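Local coordinates for protein CrmK (PDB 5I1V) that is a flavoenzyme oxidase carrying covalently bound FAD that takes part in recycling a shunt product in the biosynthesis of caerulomycin, at residues A[443-454]-A[466-474]; A[475-483]-A[492-500]. All blocks are in the same frame, centred on the assembly; numbering follows the deposited sequence.

Followed from its N-terminal end, the chain leaves edge strand 442-444 of the eight-stranded antiparallel sheet, runs past the flavin and turns back into helix 466-471, where interaction 1 closes the first loop. Helix 475-485 follows at once, and the C-terminal tail returns along it to close interaction 2. The two closures stand in series, neither nesting nor crossing, with centres about 13 Å apart. They still meet: Phe495 of the tail packs against Trp466 and Tyr470, and the ring of Tyr475 stacks on that of His467. Together they tie the sheet edge, both closing helices and the chain's C terminus into one unit beside FAD.

Interaction 1: A[443-454]-A[466-474]; sequences TGAYINYPDIDL and WHTIYYGDN. With FAD (flavin-adenine dinucleotide), chain E.
This contact is a buried loop-on-helix packing in the berberine-bridge-enzyme-like C-terminal region of an FAD-linked oxidase: the chain leaving edge strand 442-444 curves round the ring of Tyr470, which projects from helix 466-471. Tyr470 leaves the helix with CG anti to its carbonyl carbon (chi1 -74°), which carries the ring into the curve of 445-454. CD1 of Ile447 sits over one ring face, a CH-pi contact 4.1 Å from the centroid, while the carbonyl oxygen of Tyr446 lies at the ring edge, 3.3 Å from CE1 of Tyr470. CD1 of Leu454 comes within 3.5 Å of Tyr470 OH. That buried hydroxyl accepts a bent bond from the backbone N of Asp451 (2.8 Å) and is also bonded to a water that donates to Tyr449 O. Nearer the strand, Ala445 N bonds to Ile469 O at the end of the helix. Gly444 CA approaches the same oxygen, Ile469 O, in a CA-H...O contact of 3.3 Å. Asp451, held by salt bridges to Lys341 and Lys343, accepts the backbone N of Asp453 in an Asx turn, the N-H meeting OD1 from above the carboxylate plane.

The other side of 443-454 serves the cofactor. A type I turn from Tyr446 to Tyr449 brings three side chains to FAD: Tyr449 OH lies 3.2 Å from flavin C4X, and Asn448 OD1 accepts from ribityl O4'. The amide ND2 of Asn448 donates, in its own plane, to Tyr446 OH, which in turn donates to flavin O2 at 2.6 Å.

Interaction 2: A[475-483]-A[492-500]; sequences YPRLQEIKS and RHAFSIRPR
Ile497 and Arg500 of the C-terminal tail, with Lys482 of helix 475-485, bury the most surface here, and they illustrate how an irregular tail can be fastened along a helix. The two branches of Ile497 divide the work. With CG1 beside the backbone N (chi1 -53°), CG2 lies anti to it and presses on the helix backbone 3.5 Å from Gln479 CA, and CD1 meets the ring edge of Tyr475, 3.7 Å from CE1. Tyr471 of the preceding helix also touches this isoleucine.

The aliphatic chain of Lys482 bends at chi2 (76°) and passes along the Ile497 carbonyl, with CE 3.6 Å from the oxygen. A water that accepts from NZ can donate to that oxygen, while Asn193 O, Phe491 O and the carboxylate of Asp486 hold the ammonium group from beyond the two segments.

Polar side chains grip the tail on both sides of one residue. Arg498 N gives a nearly straight bond to Tyr475 OH (2.9 Å, 166°), and Gln479 NE2 donates to Arg498 O at 3.0 Å, arriving from above the carbonyl plane though within its own amide plane. The guanidinium of Arg498 turns back into the tail: NH1 and NH2 both grip Ala494 O, and NH1 also takes a lone pair of Ser496 O.

At the terminus, CG of Arg500 lies 3.9 Å from Gln479 O, and Ser483 OG lies over one face of its guanidinium. A water donates to Arg500 O and accepts a weak bond from Gln479 NE2.

The direct bonds between the segments thus pair neutral helix side chains with backbone N and O of Arg498; Arg500 NH1 and Glu480 OE2, 5.0 Å apart, are not paired, and any attraction between them is probably only long-range.

Interaction 1: A[443-454]-A[466-474]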
loop_
_atom_site.group_PDB
_atom_site.type_symbol
_atom_site.label_atom_id
_atom_site.label_comp_id
_atom_site.label_asym_id
_atom_site.label_seq_id
_atom_site.Cartn_x
_atom_site.Cartn_y
_atom_site.Cartn_z
ATOM N N THR A 443 -9.053 -24.989 -19.474
ATOM C CA THR A 443 -10.248 -24.218 -19.812
ATOM C C THR A 443 -9.906 -22.933 -20.581
ATOM O O THR A 443 -10.800 -22.210 -21.038
ATOM C CB THR A 443 -11.006 -23.815 -18.547
ATOM O OG1 THR A 443 -10.133 -23.063 -17.699
ATOM C CG2 THR A 443 -11.482 -25.049 -17.805
ATOM N N GLY A 444 -8.620 -22.643 -20.729
ATOM C CA GLY A 444 -8.171 -21.435 -21.389
ATOM C C GLY A 444 -7.352 -20.530 -20.463
ATOM O O GLY A 444 -6.605 -20.999 -19.609
ATOM N N ALA A 445 -7.480 -19.227 -20.661
ATOM C CA ALA A 445 -6.716 -18.248 -19.892
ATOM C C ALA A 445 -7.555 -17.036 -19.573
ATOM O O ALA A 445 -8.616 -16.853 -20.150
ATOM C CB ALA A 445 -5.495 -17.829 -20.672
ATOM N N TYR A 446 -7.029 -16.195 -18.680
ATOM C CA TYR A 446 -7.762 -15.046 -18.157
ATOM C C TYR A 446 -7.359 -13.755 -18.810
ATOM O O TYR A 446 -6.212 -13.372 -18.810
ATOM C CB TYR A 446 -7.504 -15.012 -16.649
ATOM C CG TYR A 446 -8.211 -13.944 -15.843
ATOM C CD1 TYR A 446 -9.536 -13.599 -16.074
ATOM C CD2 TYR A 446 -7.553 -13.334 -14.792
ATOM C CE1 TYR A 446 -10.165 -12.631 -15.294
ATOM C CE2 TYR A 446 -8.170 -12.390 -13.991
ATOM C CZ TYR A 446 -9.462 -12.025 -14.260
ATOM O OH TYR A 446 -10.045 -11.088 -13.471
ATOM N N ILE A 447 -8.352 -13.004 -19.305
ATOM C CA ILE A 447 -8.092 -11.825 -20.057
ATOM C C ILE A 447 -7.388 -10.750 -19.245
ATOM O O ILE A 447 -6.654 -9.957 -19.800
ATOM C CB ILE A 447 -9.394 -11.280 -20.727
ATOM C CG1 ILE A 447 -9.060 -10.211 -21.800
ATOM C CG2 ILE A 447 -10.357 -10.698 -19.686
ATOM C CD1 ILE A 447 -8.196 -10.646 -22.954
ATOM N N ASN A 448 -7.579 -10.738 -17.941
ATOM C CA ASN A 448 -6.910 -9.767 -17.053
ATOM C C ASN A 448 -5.422 -10.108 -16.740
ATOM O O ASN A 448 -4.713 -9.323 -16.091
ATOM C CB ASN A 448 -7.709 -9.625 -15.799
ATOM C CG ASN A 448 -8.711 -8.494 -15.888
ATOM O OD1 ASN A 448 -8.571 -7.619 -16.766
ATOM N ND2 ASN A 448 -9.712 -8.495 -15.006
ATOM N N TYR A 449 -4.959 -11.261 -17.211
ATOM C CA TYR A 449 -3.500 -11.526 -17.320
ATOM C C TYR A 449 -3.125 -11.751 -18.786
ATOM O O TYR A 449 -2.751 -12.857 -19.147
ATOM C CB TYR A 449 -3.107 -12.761 -16.528
ATOM C CG TYR A 449 -3.363 -12.620 -15.044
ATOM C CD1 TYR A 449 -2.866 -11.529 -14.357
ATOM C CD2 TYR A 449 -4.013 -13.606 -14.325
ATOM C CE1 TYR A 449 -3.062 -11.368 -13.009
ATOM C CE2 TYR A 449 -4.239 -13.445 -12.955
ATOM C CZ TYR A 449 -3.763 -12.319 -12.318
ATOM O OH TYR A 449 -3.934 -12.107 -10.979
ATOM N N PRO A 450 -3.267 -10.727 -19.634
ATOM C CA PRO A 450 -3.091 -10.955 -21.072
ATOM C C PRO A 450 -1.655 -11.291 -21.447
ATOM O O PRO A 450 -0.739 -10.722 -20.887
ATOM C CB PRO A 450 -3.385 -9.601 -21.698
ATOM C CG PRO A 450 -3.020 -8.624 -20.604
ATOM C CD PRO A 450 -3.442 -9.291 -19.333
ATOM N N ASP A 451 -1.505 -12.129 -22.457
ATOM C CA ASP A 451 -0.155 -12.525 -22.889
ATOM C C ASP A 451 -0.120 -12.481 -24.390
ATOM O O ASP A 451 -0.697 -13.370 -25.041
ATOM C CB ASP A 451 0.051 -13.928 -22.420
ATOM C CG ASP A 451 1.359 -14.537 -22.882
ATOM O OD1 ASP A 451 2.210 -13.849 -23.508
ATOM O OD2 ASP A 451 1.505 -15.752 -22.582
ATOM N N ILE A 452 0.586 -11.516 -24.960
ATOM C CA ILE A 452 0.521 -11.372 -26.424
ATOM C C ILE A 452 1.196 -12.552 -27.145
ATOM O O ILE A 452 0.985 -12.737 -28.342
ATOM C CB ILE A 452 1.097 -10.040 -26.982
ATOM C CG1 ILE A 452 2.598 -9.930 -26.674
ATOM C CG2 ILE A 452 0.203 -8.870 -26.525
ATOM C CD1 ILE A 452 3.312 -8.663 -27.133
ATOM N N ASP A 453 2.001 -13.330 -26.417
ATOM C CA ASP A 453 2.584 -14.577 -26.972
ATOM C C ASP A 453 1.506 -15.550 -27.475
ATOM O O ASP A 453 1.806 -16.346 -28.358
ATOM C CB ASP A 453 3.508 -15.281 -25.974
ATOM C CG ASP A 453 4.705 -14.415 -25.543
ATOM O OD1 ASP A 453 5.022 -13.432 -26.241
ATOM O OD2 ASP A 453 5.329 -14.713 -24.490
ATOM N N LEU A 454 0.251 -15.461 -26.987
ATOM C CA LEU A 454 -0.805 -16.377 -27.467
ATOM C C LEU A 454 -1.232 -16.049 -28.881
ATOM O O LEU A 454 -1.900 -16.829 -29.496
ATOM C CB LEU A 454 -2.027 -16.474 -26.527
ATOM C CG LEU A 454 -1.798 -16.821 -25.051
ATOM C CD1 LEU A 454 -3.111 -17.021 -24.298
ATOM C CD2 LEU A 454 -0.877 -18.001 -24.832
ATOM N N TRP A 466 -5.958 -16.644 -30.075
ATOM C CA TRP A 466 -5.944 -16.007 -28.751
ATOM C C TRP A 466 -7.367 -15.824 -28.229
ATOM O O TRP A 466 -7.635 -16.122 -27.084
ATOM C CB TRP A 466 -5.185 -14.662 -28.760
ATOM C CG TRP A 466 -5.815 -13.585 -29.637
ATOM C CD1 TRP A 466 -5.594 -13.390 -30.967
ATOM C CD2 TRP A 466 -6.783 -12.615 -29.249
ATOM N NE1 TRP A 466 -6.357 -12.365 -31.419
ATOM C CE2 TRP A 466 -7.110 -11.873 -30.392
ATOM C CE3 TRP A 466 -7.414 -12.303 -28.043
ATOM C CZ2 TRP A 466 -8.021 -10.826 -30.375
ATOM C CZ3 TRP A 466 -8.350 -11.262 -28.028
ATOM C CH2 TRP A 466 -8.640 -10.542 -29.189
ATOM N N HIS A 467 -8.288 -15.376 -29.055
ATOM C CA HIS A 467 -9.608 -15.018 -28.503
ATOM C C HIS A 467 -10.470 -16.206 -28.020
ATOM O O HIS A 467 -11.301 -16.078 -27.133
ATOM C CB HIS A 467 -10.388 -14.122 -29.456
ATOM C CG HIS A 467 -10.381 -14.593 -30.870
ATOM N ND1 HIS A 467 -11.207 -15.599 -31.315
ATOM C CD2 HIS A 467 -9.642 -14.208 -31.940
ATOM C CE1 HIS A 467 -11.007 -15.781 -32.609
ATOM N NE2 HIS A 467 -10.067 -14.947 -33.009
ATOM N N THR A 468 -10.290 -17.367 -28.622
ATOM C CA THR A 468 -10.887 -18.561 -28.073
ATOM C C THR A 468 -10.374 -18.951 -26.713
ATOM O O THR A 468 -11.152 -19.373 -25.835
ATOM C CB THR A 468 -10.643 -19.708 -29.047
ATOM O OG1 THR A 468 -11.241 -19.306 -30.279
ATOM C CG2 THR A 468 -11.225 -21.000 -28.498
ATOM N N ILE A 469 -9.065 -18.823 -26.543
ATOM C CA ILE A 469 -8.425 -19.152 -25.307
ATOM C C ILE A 469 -8.918 -18.256 -24.153
ATOM O O ILE A 469 -9.062 -18.732 -23.041
ATOM C CB ILE A 469 -6.905 -19.059 -25.435
ATOM C CG1 ILE A 469 -6.426 -20.168 -26.368
ATOM C CG2 ILE A 469 -6.262 -19.235 -24.070
ATOM C CD1 ILE A 469 -5.070 -19.935 -26.963
ATOM N N TYR A 470 -9.168 -16.970 -24.439
ATOM C CA TYR A 470 -9.587 -16.023 -23.380
ATOM C C TYR A 470 -11.090 -15.943 -23.190
ATOM O O TYR A 470 -11.570 -15.664 -22.088
ATOM C CB TYR A 470 -9.063 -14.606 -23.697
ATOM C CG TYR A 470 -7.604 -14.445 -23.477
ATOM C CD1 TYR A 470 -7.086 -14.506 -22.200
ATOM C CD2 TYR A 470 -6.718 -14.206 -24.545
ATOM C CE1 TYR A 470 -5.751 -14.335 -21.971
ATOM C CE2 TYR A 470 -5.371 -14.054 -24.327
ATOM C CZ TYR A 470 -4.898 -14.105 -23.022
ATOM O OH TYR A 470 -3.573 -13.981 -22.709
ATOM N N TYR A 471 -11.856 -16.187 -24.260
ATOM C CA TYR A 471 -13.293 -15.932 -24.212
ATOM C C TYR A 471 -14.193 -17.196 -24.403
ATOM O O TYR A 471 -15.422 -17.133 -24.356
ATOM C CB TYR A 471 -13.629 -14.850 -25.234
ATOM C CG TYR A 471 -13.061 -13.486 -24.973
ATOM C CD1 TYR A 471 -13.462 -12.759 -23.869
ATOM C CD2 TYR A 471 -12.150 -12.903 -25.823
ATOM C CE1 TYR A 471 -12.970 -11.483 -23.620
ATOM C CE2 TYR A 471 -11.638 -11.654 -25.567
ATOM C CZ TYR A 471 -12.084 -10.930 -24.478
ATOM O OH TYR A 471 -11.630 -9.659 -24.178
ATOM N N GLY A 472 -13.596 -18.354 -24.581
ATOM C CA GLY A 472 -14.406 -19.553 -24.782
ATOM C C GLY A 472 -15.201 -19.414 -26.053
ATOM O O GLY A 472 -14.643 -19.097 -27.095
ATOM N N ASP A 473 -16.514 -19.572 -25.928
ATOM C CA ASP A 473 -17.476 -19.427 -27.003
ATOM C C ASP A 473 -18.142 -18.068 -27.078
ATOM O O ASP A 473 -19.022 -17.884 -27.889
ATOM C CB ASP A 473 -18.632 -20.413 -26.771
ATOM C CG ASP A 473 -18.170 -21.839 -26.730
ATOM O OD1 ASP A 473 -17.276 -22.169 -27.538
ATOM O OD2 ASP A 473 -18.687 -22.617 -25.883
ATOM N N ASN A 474 -17.783 -17.137 -26.204
ATOM C CA ASN A 474 -18.438 -15.845 -26.163
ATOM C C ASN A 474 -17.865 -14.793 -27.133
ATOM O O ASN A 474 -18.409 -13.722 -27.229
ATOM C CB ASN A 474 -18.354 -15.318 -24.707
ATOM C CG ASN A 474 -19.327 -16.061 -23.795
ATOM O OD1 ASN A 474 -20.265 -16.675 -24.296
ATOM N ND2 ASN A 474 -19.093 -16.045 -22.510
HETATM P PA FAD E . -5.020 -0.490 -16.525
HETATM O O1A FAD E . -3.606 -0.824 -16.931
HETATM O O2A FAD E . -5.277 0.949 -16.181
HETATM O O5B FAD E . -6.028 -0.973 -17.627
HETATM C C5B FAD E . -6.169 -2.339 -18.002
HETATM C C4B FAD E . -6.886 -2.414 -19.358
HETATM O O4B FAD E . -8.238 -1.966 -19.134
HETATM C C3B FAD E . -6.376 -1.532 -20.478
HETATM O O3B FAD E . -6.746 -2.122 -21.711
HETATM C C2B FAD E . -7.155 -0.258 -20.304
HETATM O O2B FAD E . -7.149 0.680 -21.384
HETATM C C1B FAD E . -8.522 -0.796 -19.863
HETATM N N9A FAD E . -9.212 0.135 -18.936
HETATM C C8A FAD E . -8.758 0.698 -17.775
HETATM N N7A FAD E . -9.683 1.592 -17.294
HETATM C C5A FAD E . -10.684 1.564 -18.148
HETATM C C6A FAD E . -11.953 2.248 -18.182
HETATM N N6A FAD E . -12.224 3.058 -17.176
HETATM N N1A FAD E . -12.755 1.997 -19.222
HETATM C C2A FAD E . -12.407 1.174 -20.233
HETATM N N3A FAD E . -11.259 0.449 -20.245
HETATM C C4A FAD E . -10.379 0.688 -19.239
HETATM N N1 FAD E . -7.020 -9.704 -11.304
HETATM C C2 FAD E . -7.860 -10.502 -10.604
HETATM O O2 FAD E . -8.934 -10.859 -11.103
HETATM N N3 FAD E . -7.588 -10.941 -9.356
HETATM C C4 FAD E . -6.464 -10.674 -8.704
HETATM O O4 FAD E . -6.281 -11.075 -7.535
HETATM C C4X FAD E . -5.496 -9.811 -9.365
HETATM N N5 FAD E . -4.321 -9.491 -8.758
HETATM C C5X FAD E . -3.505 -8.611 -9.357
HETATM C C6 FAD E . -2.376 -8.142 -8.685
HETATM C C7 FAD E . -1.475 -7.239 -9.247
HETATM C C7M FAD E . -0.261 -6.767 -8.438
HETATM C C8 FAD E . -1.770 -6.777 -10.621
HETATM C C8M FAD E . -0.851 -5.822 -11.332
HETATM C C9 FAD E . -2.890 -7.234 -11.324
HETATM C C9A FAD E . -3.776 -8.135 -10.737
HETATM N N10 FAD E . -4.917 -8.595 -11.406
HETATM C C10 FAD E . -5.819 -9.397 -10.733
HETATM C "C1'" FAD E . -5.115 -8.367 -12.837
HETATM C "C2'" FAD E . -5.955 -7.152 -13.066
HETATM O "O2'" FAD E . -7.312 -7.501 -12.877
HETATM C "C3'" FAD E . -5.736 -6.550 -14.414
HETATM O "O3'" FAD E . -4.329 -6.206 -14.545
HETATM C "C4'" FAD E . -6.650 -5.326 -14.641
HETATM O "O4'" FAD E . -6.877 -5.216 -16.046
HETATM C "C5'" FAD E . -6.012 -4.069 -14.086
HETATM O "O5'" FAD E . -6.937 -2.993 -14.241
HETATM P P FAD E . -6.330 -1.537 -14.071
HETATM O O1P FAD E . -5.532 -1.450 -12.823
HETATM O O2P FAD E . -7.404 -0.521 -14.299
HETATM O O3P FAD E . -5.293 -1.485 -15.316
HETATM O O HOH W 1 -11.750 -19.617 -22.424
HETATM O O HOH W 2 -10.931 -14.242 -19.769
HETATM O O HOH W 3 -2.747 -15.099 -20.566
#

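Interaction 2: A[475-483]-A[492-500]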
loop_
_atom_site.group_PDB
_atom_site.type_symbol
_atom_site.label_atom_id
_atom_site.label_comp_id
_atom_site.label_asym_id
_atom_site.label_seq_id
_atom_site.Cartn_x
_atom_site.Cartn_y
_atom_site.Cartn_z
ATOM N N TYR A 475 -16.764 -15.083 -27.814
ATOM C CA TYR A 475 -16.162 -14.069 -28.668
ATOM C C TYR A 475 -17.085 -13.505 -29.771
ATOM O O TYR A 475 -17.176 -12.295 -29.942
ATOM C CB TYR A 475 -14.791 -14.512 -29.149
ATOM C CG TYR A 475 -13.998 -13.430 -29.881
ATOM C CD1 TYR A 475 -13.449 -12.317 -29.196
ATOM C CD2 TYR A 475 -13.743 -13.537 -31.231
ATOM C CE1 TYR A 475 -12.729 -11.357 -29.887
ATOM C CE2 TYR A 475 -13.015 -12.595 -31.903
ATOM C CZ TYR A 475 -12.530 -11.483 -31.220
ATOM O OH TYR A 475 -11.806 -10.545 -31.916
ATOM N N PRO A 476 -17.790 -14.356 -30.537
ATOM C CA PRO A 476 -18.642 -13.730 -31.549
ATOM C C PRO A 476 -19.777 -12.833 -31.023
ATOM O O PRO A 476 -20.119 -11.869 -31.652
ATOM C CB PRO A 476 -19.194 -14.957 -32.335
ATOM C CG PRO A 476 -18.095 -15.953 -32.210
ATOM C CD PRO A 476 -17.539 -15.764 -30.817
ATOM N N ARG A 477 -20.358 -13.137 -29.886
ATOM C CA ARG A 477 -21.361 -12.258 -29.320
ATOM C C ARG A 477 -20.717 -10.918 -28.895
ATOM O O ARG A 477 -21.283 -9.842 -29.142
ATOM C CB ARG A 477 -22.051 -12.910 -28.116
ATOM C CG ARG A 477 -23.049 -12.021 -27.393
ATOM C CD ARG A 477 -24.151 -11.478 -28.260
ATOM N NE ARG A 477 -25.165 -10.905 -27.403
ATOM C CZ ARG A 477 -25.907 -9.842 -27.665
ATOM N NH1 ARG A 477 -25.810 -9.202 -28.784
ATOM N NH2 ARG A 477 -26.775 -9.426 -26.768
ATOM N N LEU A 478 -19.541 -10.997 -28.299
ATOM C CA LEU A 478 -18.798 -9.777 -27.957
ATOM C C LEU A 478 -18.450 -8.950 -29.220
ATOM O O LEU A 478 -18.533 -7.731 -29.201
ATOM C CB LEU A 478 -17.528 -10.089 -27.187
ATOM C CG LEU A 478 -17.752 -10.621 -25.781
ATOM C CD1 LEU A 478 -16.444 -11.215 -25.281
ATOM C CD2 LEU A 478 -18.231 -9.506 -24.846
ATOM N N GLN A 479 -18.083 -9.614 -30.309
ATOM C CA GLN A 479 -17.815 -8.901 -31.588
ATOM C C GLN A 479 -19.085 -8.197 -32.069
ATOM O O GLN A 479 -19.043 -7.099 -32.563
ATOM C CB GLN A 479 -17.324 -9.857 -32.628
ATOM C CG GLN A 479 -15.938 -10.430 -32.420
ATOM C CD GLN A 479 -15.523 -11.216 -33.629
ATOM O OE1 GLN A 479 -15.979 -12.324 -33.817
ATOM N NE2 GLN A 479 -14.673 -10.639 -34.457
ATOM N N GLU A 480 -20.236 -8.829 -31.906
ATOM C CA GLU A 480 -21.501 -8.195 -32.273
ATOM C C GLU A 480 -21.810 -6.971 -31.401
ATOM O O GLU A 480 -22.324 -5.951 -31.842
ATOM C CB GLU A 480 -22.639 -9.240 -32.176
ATOM C CG GLU A 480 -24.040 -8.673 -32.134
ATOM C CD GLU A 480 -25.103 -9.750 -31.853
ATOM O OE1 GLU A 480 -24.787 -10.794 -31.239
ATOM O OE2 GLU A 480 -26.273 -9.546 -32.225
ATOM N N ILE A 481 -21.545 -7.076 -30.116
ATOM C CA ILE A 481 -21.808 -5.948 -29.248
ATOM C C ILE A 481 -20.794 -4.816 -29.596
ATOM O O ILE A 481 -21.140 -3.646 -29.638
ATOM C CB ILE A 481 -21.743 -6.396 -27.775
ATOM C CG1 ILE A 481 -22.845 -7.403 -27.529
ATOM C CG2 ILE A 481 -21.857 -5.212 -26.828
ATOM C CD1 ILE A 481 -22.756 -8.162 -26.211
ATOM N N LYS A 482 -19.555 -5.188 -29.828
ATOM C CA LYS A 482 -18.513 -4.258 -30.221
ATOM C C LYS A 482 -18.931 -3.446 -31.433
ATOM O O LYS A 482 -18.816 -2.222 -31.487
ATOM C CB LYS A 482 -17.222 -5.038 -30.498
ATOM C CG LYS A 482 -16.126 -4.256 -31.237
ATOM C CD LYS A 482 -15.430 -3.280 -30.288
ATOM C CE LYS A 482 -14.426 -2.414 -31.031
ATOM N NZ LYS A 482 -13.633 -1.622 -30.066
ATOM N N SER A 483 -19.472 -4.160 -32.399
ATOM C CA SER A 483 -19.852 -3.575 -33.636
ATOM C C SER A 483 -21.058 -2.646 -33.454
ATOM O O SER A 483 -21.187 -1.659 -34.159
ATOM C CB SER A 483 -20.066 -4.683 -34.663
ATOM O OG SER A 483 -20.897 -4.226 -35.667
ATOM N N ARG A 492 -9.211 0.286 -28.954
ATOM C CA ARG A 492 -8.559 -0.895 -29.413
ATOM C C ARG A 492 -7.157 -1.045 -28.815
ATOM O O ARG A 492 -6.610 -0.091 -28.225
ATOM C CB ARG A 492 -8.530 -0.863 -30.928
ATOM C CG ARG A 492 -7.638 0.227 -31.527
ATOM C CD ARG A 492 -7.773 0.315 -33.056
ATOM N NE ARG A 492 -6.998 1.438 -33.579
ATOM C CZ ARG A 492 -7.414 2.712 -33.638
ATOM N NH1 ARG A 492 -8.643 3.087 -33.248
ATOM N NH2 ARG A 492 -6.601 3.634 -34.135
ATOM N N HIS A 493 -6.632 -2.256 -28.950
ATOM C CA HIS A 493 -5.319 -2.663 -28.487
ATOM C C HIS A 493 -5.029 -4.042 -29.081
ATOM O O HIS A 493 -5.863 -4.561 -29.832
ATOM C CB HIS A 493 -5.181 -2.621 -26.956
ATOM C CG HIS A 493 -6.200 -3.413 -26.197
ATOM N ND1 HIS A 493 -6.185 -4.781 -26.121
ATOM C CD2 HIS A 493 -7.187 -3.005 -25.366
ATOM C CE1 HIS A 493 -7.165 -5.192 -25.324
ATOM N NE2 HIS A 493 -7.769 -4.126 -24.833
ATOM N N ALA A 494 -3.882 -4.651 -28.774
ATOM C CA ALA A 494 -3.506 -5.924 -29.472
ATOM C C ALA A 494 -4.556 -7.005 -29.259
ATOM O O ALA A 494 -4.761 -7.856 -30.112
ATOM C CB ALA A 494 -2.177 -6.434 -28.978
ATOM N N PHE A 495 -5.192 -7.020 -28.097
ATOM C CA PHE A 495 -6.214 -8.014 -27.812
ATOM C C PHE A 495 -7.608 -7.429 -27.702
ATOM O O PHE A 495 -8.437 -7.987 -27.025
ATOM C CB PHE A 495 -5.880 -8.763 -26.536
ATOM C CG PHE A 495 -4.838 -9.857 -26.691
ATOM C CD1 PHE A 495 -4.429 -10.328 -27.932
ATOM C CD2 PHE A 495 -4.340 -10.488 -25.563
ATOM C CE1 PHE A 495 -3.521 -11.374 -28.029
ATOM C CE2 PHE A 495 -3.419 -11.540 -25.669
ATOM C CZ PHE A 495 -3.024 -11.974 -26.893
ATOM N N SER A 496 -7.896 -6.354 -28.405
ATOM C CA SER A 496 -9.237 -5.813 -28.367
ATOM C C SER A 496 -10.188 -6.653 -29.203
ATOM O O SER A 496 -9.763 -7.308 -30.147
ATOM C CB SER A 496 -9.278 -4.353 -28.764
ATOM O OG SER A 496 -8.863 -4.109 -30.091
ATOM N N ILE A 497 -11.453 -6.649 -28.815
ATOM C CA ILE A 497 -12.485 -7.383 -29.576
ATOM C C ILE A 497 -12.490 -6.813 -30.991
ATOM O O ILE A 497 -12.764 -5.630 -31.174
ATOM C CB ILE A 497 -13.904 -7.238 -28.964
ATOM C CG1 ILE A 497 -13.957 -7.609 -27.459
ATOM C CG2 ILE A 497 -14.919 -8.016 -29.746
ATOM C CD1 ILE A 497 -13.425 -8.954 -27.175
ATOM N N ARG A 498 -12.237 -7.638 -31.995
ATOM C CA ARG A 498 -12.224 -7.130 -33.388
ATOM C C ARG A 498 -13.641 -6.950 -33.924
ATOM O O ARG A 498 -14.529 -7.744 -33.632
ATOM C CB ARG A 498 -11.476 -8.067 -34.340
ATOM C CG ARG A 498 -10.035 -8.396 -33.959
ATOM C CD ARG A 498 -9.233 -7.156 -33.671
ATOM N NE ARG A 498 -7.787 -7.385 -33.722
ATOM C CZ ARG A 498 -6.966 -7.443 -32.676
ATOM N NH1 ARG A 498 -7.416 -7.335 -31.430
ATOM N NH2 ARG A 498 -5.670 -7.615 -32.890
ATOM N N PRO A 499 -13.860 -5.934 -34.738
ATOM C CA PRO A 499 -15.257 -5.789 -35.150
ATOM C C PRO A 499 -15.667 -6.967 -36.078
ATOM O O PRO A 499 -14.839 -7.467 -36.850
ATOM C CB PRO A 499 -15.273 -4.450 -35.898
ATOM C CG PRO A 499 -13.973 -3.773 -35.512
ATOM C CD PRO A 499 -13.006 -4.909 -35.343
ATOM N N ARG A 500 -16.916 -7.411 -35.919
ATOM C CA ARG A 500 -17.527 -8.481 -36.746
ATOM C C ARG A 500 -16.962 -8.587 -38.169
ATOM O O ARG A 500 -16.182 -9.480 -38.536
ATOM C CB ARG A 500 -19.036 -8.232 -36.846
ATOM C CG ARG A 500 -19.890 -8.980 -35.840
ATOM C CD ARG A 500 -21.370 -8.874 -36.207
ATOM N NE ARG A 500 -21.647 -7.561 -36.802
ATOM C CZ ARG A 500 -22.811 -6.914 -36.727
ATOM N NH1 ARG A 500 -23.864 -7.450 -36.104
ATOM N NH2 ARG A 500 -22.923 -5.708 -37.300
ATOM O OXT ARG A 500 -17.284 -7.741 -39.004
HETATM O O HOH W 4 -13.854 -10.138 -37.535
HETATM O O HOH W 5 -12.713 -3.856 -28.943
#